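Local coordinates for uncharacterized protein MJ0690 (Methanocaldococcus jannaschii, PDB 3K32), which is of unknown function but is predicted to be a subunit of a tRNA methyltransferase and probably adopts a nucleotide-binding HUP-type alpha/beta fold, at residues E96-R110 with L126-M139. Numbering follows the deposited sequence.
Sequences EILADEYSILADGTR and LEMRKNIQYITPLM
Gln133 N donates to Ser103 O over 2.8 Å, Leu105 N to Gln133 O over 2.8 Å, and Ile135 N to Leu105 O, pairing strands 104-106 and 133-135 in parallel. A weak bond from Asp107 N to Ile135 O ends the series. The axes of these short strands cross at -20°.

Ahead of the strands, Glu96, Asp100, Arg129 and Lys130 form a salt-bridge network. Arg129 meets Glu96 end-on, its NH2 2.7 Å from Glu96 OE2 and its NH1 3.1 Å from Glu96 OE1; both oxygens use their syn lone pairs, so the two groups lie edge to edge in nearly one plane, which fixes the rotation of the guanidinium. Lys130, bent at chi2 (-76°), runs its CG past Ala99 CB and brings NZ within 3.2 Å of Asp100 OD1, with Glu96 as its second anionic partner.

Together, strand 104-106, helix 120-130 and strand 133-135 form a beta-alpha-beta unit at one edge of the parallel five-stranded sheet within this chain, in 3-2-1-4-5 order, consistent with the Rossmann-like HUP clan. Strand 8-12 flanks 104-106 on its other side, and the Thr136 backbone bonds to the second subunit.

Apolar contacts divide between the two faces of this sheet. Leu105 CB lies 4.5 Å from Tyr134 CD1 on one, whereas Ile104 CG2 packs against Ile135 CD1 on the other, where helix 17-28 contributes Leu26.

At the C-terminal end of strand 104-106 the contact turns polar. A chi1 of -179° swings the Tyr134 ring away from its own backbone N, and its OH donates to Asp107 OD2 in a very short 2.5 Å bond, the carboxylate standing almost perpendicular to the ring. His91 also bonds this oxygen, while Thr109 N reaches OD1 from above the carboxylate plane, closing an Asx turn. Farther on, Arg110 CB rests 3.7 Å from Leu138 CB; the Arg110 guanidinium clasps Gly108 O side-on and forms a salt bridge with Asp113.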
# COMPACT_ATOMS: atom_id res chain seq x y z
N GLU B 96 -6.56 -4.24 18.30
CA GLU B 96 -6.87 -5.47 19.06
C GLU B 96 -8.34 -5.55 19.44
O GLU B 96 -8.97 -6.59 19.30
CB GLU B 96 -6.07 -5.58 20.35
CG GLU B 96 -4.59 -5.75 20.19
CD GLU B 96 -4.21 -7.09 19.62
OE1 GLU B 96 -4.75 -8.12 20.07
OE2 GLU B 96 -3.34 -7.12 18.72
N ILE B 97 -8.85 -4.44 19.95
CA ILE B 97 -10.25 -4.36 20.36
C ILE B 97 -11.19 -4.50 19.16
O ILE B 97 -12.12 -5.28 19.19
CB ILE B 97 -10.55 -3.03 21.09
CG1 ILE B 97 -9.73 -2.92 22.38
CG2 ILE B 97 -12.04 -2.90 21.38
CD1 ILE B 97 -9.92 -1.60 23.13
N LEU B 98 -10.93 -3.73 18.12
CA LEU B 98 -11.79 -3.75 16.95
C LEU B 98 -11.73 -5.08 16.22
O LEU B 98 -12.70 -5.50 15.60
CB LEU B 98 -11.44 -2.58 16.01
CG LEU B 98 -12.04 -1.23 16.41
CD1 LEU B 98 -13.53 -1.33 16.48
CD2 LEU B 98 -11.53 -0.78 17.77
N ALA B 99 -10.59 -5.75 16.31
CA ALA B 99 -10.42 -7.05 15.66
C ALA B 99 -11.29 -8.18 16.25
O ALA B 99 -11.36 -9.26 15.69
CB ALA B 99 -8.95 -7.46 15.65
N ASP B 100 -11.92 -7.93 17.39
CA ASP B 100 -12.83 -8.92 17.98
C ASP B 100 -14.21 -8.77 17.36
O ASP B 100 -15.02 -9.70 17.42
CB ASP B 100 -12.93 -8.78 19.51
CG ASP B 100 -11.65 -9.23 20.24
OD1 ASP B 100 -11.03 -10.22 19.81
OD2 ASP B 100 -11.26 -8.59 21.24
N GLU B 101 -14.48 -7.61 16.75
CA GLU B 101 -15.81 -7.30 16.23
C GLU B 101 -15.92 -7.31 14.70
O GLU B 101 -16.98 -7.60 14.17
CB GLU B 101 -16.31 -5.97 16.78
CG GLU B 101 -16.71 -6.00 18.24
CD GLU B 101 -16.07 -4.88 19.05
OE1 GLU B 101 -15.67 -5.15 20.21
OE2 GLU B 101 -15.96 -3.75 18.54
N TYR B 102 -14.85 -6.95 13.99
CA TYR B 102 -14.93 -6.87 12.54
C TYR B 102 -13.80 -7.66 11.91
O TYR B 102 -12.64 -7.46 12.23
CB TYR B 102 -14.86 -5.42 12.05
CG TYR B 102 -15.72 -4.46 12.81
CD1 TYR B 102 -17.05 -4.26 12.45
CD2 TYR B 102 -15.22 -3.74 13.89
CE1 TYR B 102 -17.85 -3.38 13.15
CE2 TYR B 102 -16.02 -2.86 14.59
CZ TYR B 102 -17.34 -2.69 14.22
OH TYR B 102 -18.14 -1.83 14.91
N SER B 103 -14.15 -8.56 11.00
CA SER B 103 -13.15 -9.45 10.45
C SER B 103 -12.35 -8.81 9.31
O SER B 103 -11.35 -9.38 8.89
CB SER B 103 -13.79 -10.75 9.99
OG SER B 103 -14.82 -10.46 9.07
N ILE B 104 -12.80 -7.66 8.81
CA ILE B 104 -12.02 -6.92 7.81
C ILE B 104 -11.77 -5.46 8.19
O ILE B 104 -12.64 -4.61 8.04
CB ILE B 104 -12.63 -6.99 6.41
CG1 ILE B 104 -12.92 -8.44 6.03
CG2 ILE B 104 -11.68 -6.35 5.40
CD1 ILE B 104 -13.24 -8.64 4.57
N LEU B 105 -10.57 -5.19 8.69
CA LEU B 105 -10.22 -3.90 9.25
C LEU B 105 -9.26 -3.18 8.34
O LEU B 105 -8.29 -3.77 7.88
CB LEU B 105 -9.54 -4.08 10.60
CG LEU B 105 -10.36 -3.73 11.84
CD1 LEU B 105 -11.84 -3.82 11.52
CD2 LEU B 105 -10.00 -4.68 12.97
N ALA B 106 -9.54 -1.91 8.10
CA ALA B 106 -8.66 -1.07 7.31
C ALA B 106 -8.35 0.22 8.06
O ALA B 106 -9.15 0.65 8.90
CB ALA B 106 -9.29 -0.76 5.96
N ASP B 107 -7.20 0.83 7.75
CA ASP B 107 -6.91 2.16 8.27
C ASP B 107 -6.12 2.98 7.26
O ASP B 107 -5.98 2.56 6.11
CB ASP B 107 -6.16 2.07 9.60
CG ASP B 107 -4.74 1.54 9.44
OD1 ASP B 107 -4.18 1.66 8.32
OD2 ASP B 107 -4.18 1.01 10.42
N GLY B 108 -5.59 4.12 7.69
CA GLY B 108 -5.00 5.10 6.79
C GLY B 108 -3.50 5.25 6.92
O GLY B 108 -2.92 6.27 6.52
N THR B 109 -2.88 4.22 7.48
CA THR B 109 -1.42 4.13 7.57
C THR B 109 -0.75 4.15 6.20
O THR B 109 -1.26 3.58 5.22
CB THR B 109 -1.01 2.86 8.31
OG1 THR B 109 -1.57 2.91 9.63
CG2 THR B 109 0.51 2.81 8.42
N ARG B 110 0.39 4.81 6.11
CA ARG B 110 0.98 5.06 4.81
C ARG B 110 2.50 4.90 4.84
O ARG B 110 3.11 4.94 5.90
CB ARG B 110 0.57 6.45 4.34
CG ARG B 110 1.00 7.55 5.29
CD ARG B 110 0.17 8.83 5.15
NE ARG B 110 -1.07 8.71 5.90
CZ ARG B 110 -1.50 9.58 6.80
NH1 ARG B 110 -0.80 10.67 7.05
NH2 ARG B 110 -2.64 9.37 7.44
N LEU B 126 -1.55 -10.36 14.45
CA LEU B 126 -2.89 -9.81 14.53
C LEU B 126 -3.89 -10.59 13.66
O LEU B 126 -4.99 -10.92 14.10
CB LEU B 126 -2.87 -8.33 14.12
CG LEU B 126 -4.05 -7.43 14.46
CD1 LEU B 126 -5.15 -7.59 13.43
CD2 LEU B 126 -4.58 -7.72 15.86
N GLU B 127 -3.50 -10.89 12.43
CA GLU B 127 -4.39 -11.61 11.53
C GLU B 127 -4.63 -13.07 11.94
O GLU B 127 -5.72 -13.60 11.77
CB GLU B 127 -3.87 -11.56 10.11
CG GLU B 127 -3.78 -10.18 9.53
CD GLU B 127 -3.75 -10.25 8.02
OE1 GLU B 127 -3.47 -11.35 7.51
OE2 GLU B 127 -4.03 -9.23 7.35
N MSE B 128 -3.59 -13.71 12.45
CA MSE B 128 -3.72 -15.11 12.81
C MSE B 128 -4.44 -15.31 14.14
O MSE B 128 -5.18 -16.28 14.31
CB MSE B 128 -2.36 -15.80 12.83
CG MSE B 128 -2.42 -17.21 13.39
SE MSE B 128 -0.68 -18.06 13.48
CE MSE B 128 -0.19 -17.87 11.60
N ARG B 129 -4.21 -14.40 15.08
CA ARG B 129 -4.79 -14.52 16.41
C ARG B 129 -6.27 -14.18 16.38
O ARG B 129 -7.07 -14.74 17.13
CB ARG B 129 -4.08 -13.61 17.40
CG ARG B 129 -2.71 -14.11 17.86
CD ARG B 129 -2.09 -13.20 18.93
NE ARG B 129 -1.87 -11.85 18.43
CZ ARG B 129 -2.60 -10.79 18.79
NH1 ARG B 129 -3.59 -10.92 19.66
NH2 ARG B 129 -2.33 -9.60 18.28
N LYS B 130 -6.63 -13.25 15.51
CA LYS B 130 -7.99 -12.73 15.51
C LYS B 130 -8.76 -13.27 14.32
O LYS B 130 -9.95 -13.02 14.19
CB LYS B 130 -7.97 -11.21 15.47
CG LYS B 130 -7.17 -10.59 16.60
CD LYS B 130 -7.91 -10.63 17.90
CE LYS B 130 -7.22 -9.74 18.95
NZ LYS B 130 -7.90 -9.79 20.28
N ASN B 131 -8.08 -14.03 13.48
CA ASN B 131 -8.67 -14.54 12.25
C ASN B 131 -9.29 -13.42 11.45
O ASN B 131 -10.47 -13.43 11.15
CB ASN B 131 -9.75 -15.57 12.53
CG ASN B 131 -10.30 -16.14 11.27
OD1 ASN B 131 -9.62 -16.17 10.27
ND2 ASN B 131 -11.54 -16.58 11.31
N ILE B 132 -8.45 -12.46 11.10
CA ILE B 132 -8.93 -11.21 10.55
C ILE B 132 -8.07 -10.76 9.36
O ILE B 132 -6.92 -11.21 9.20
CB ILE B 132 -8.94 -10.16 11.68
CG1 ILE B 132 -10.38 -9.83 12.07
CG2 ILE B 132 -8.14 -8.93 11.33
CD1 ILE B 132 -10.44 -8.59 12.88
N GLN B 133 -8.66 -9.93 8.51
CA GLN B 133 -7.92 -9.30 7.42
C GLN B 133 -7.67 -7.86 7.80
O GLN B 133 -8.60 -7.14 8.16
CB GLN B 133 -8.69 -9.34 6.10
CG GLN B 133 -8.55 -10.63 5.32
CD GLN B 133 -9.31 -10.57 4.00
OE1 GLN B 133 -10.38 -11.15 3.86
NE2 GLN B 133 -8.76 -9.86 3.04
N TYR B 134 -6.41 -7.46 7.74
CA TYR B 134 -5.97 -6.08 7.95
C TYR B 134 -5.45 -5.50 6.62
O TYR B 134 -4.54 -6.06 6.00
CB TYR B 134 -4.86 -6.09 9.00
CG TYR B 134 -4.31 -4.72 9.37
CD1 TYR B 134 -5.14 -3.71 9.86
CD2 TYR B 134 -2.95 -4.45 9.26
CE1 TYR B 134 -4.63 -2.48 10.21
CE2 TYR B 134 -2.44 -3.20 9.61
CZ TYR B 134 -3.28 -2.23 10.08
OH TYR B 134 -2.77 -1.01 10.41
N ILE B 135 -6.03 -4.38 6.20
CA ILE B 135 -5.73 -3.79 4.89
C ILE B 135 -5.26 -2.34 4.98
O ILE B 135 -5.94 -1.51 5.55
CB ILE B 135 -6.96 -3.79 3.98
CG1 ILE B 135 -7.46 -5.23 3.77
CG2 ILE B 135 -6.63 -3.06 2.66
CD1 ILE B 135 -8.82 -5.32 3.13
N THR B 136 -4.09 -2.05 4.41
CA THR B 136 -3.56 -0.69 4.46
C THR B 136 -3.30 -0.15 3.05
O THR B 136 -2.19 -0.20 2.51
CB THR B 136 -2.32 -0.60 5.35
OG1 THR B 136 -1.31 -1.45 4.81
CG2 THR B 136 -2.68 -1.07 6.78
N PRO B 137 -4.36 0.37 2.45
CA PRO B 137 -4.36 0.80 1.06
C PRO B 137 -3.20 1.75 0.76
O PRO B 137 -2.62 1.68 -0.32
CB PRO B 137 -5.70 1.51 0.94
CG PRO B 137 -6.54 0.92 1.97
CD PRO B 137 -5.64 0.62 3.11
N LEU B 138 -2.84 2.61 1.71
CA LEU B 138 -1.84 3.64 1.46
C LEU B 138 -0.40 3.16 1.67
O LEU B 138 0.57 3.87 1.36
CB LEU B 138 -2.14 4.86 2.35
CG LEU B 138 -3.59 5.36 2.35
CD1 LEU B 138 -3.73 6.61 3.23
CD2 LEU B 138 -4.13 5.63 0.93
N MSE B 139 -0.24 1.96 2.21
CA MSE B 139 1.11 1.51 2.58
C MSE B 139 2.08 1.59 1.40
O MSE B 139 3.25 1.87 1.59
CB MSE B 139 1.10 0.09 3.19
CG MSE B 139 2.40 -0.26 3.88
SE MSE B 139 2.92 0.99 5.32
CE MSE B 139 1.30 0.92 6.34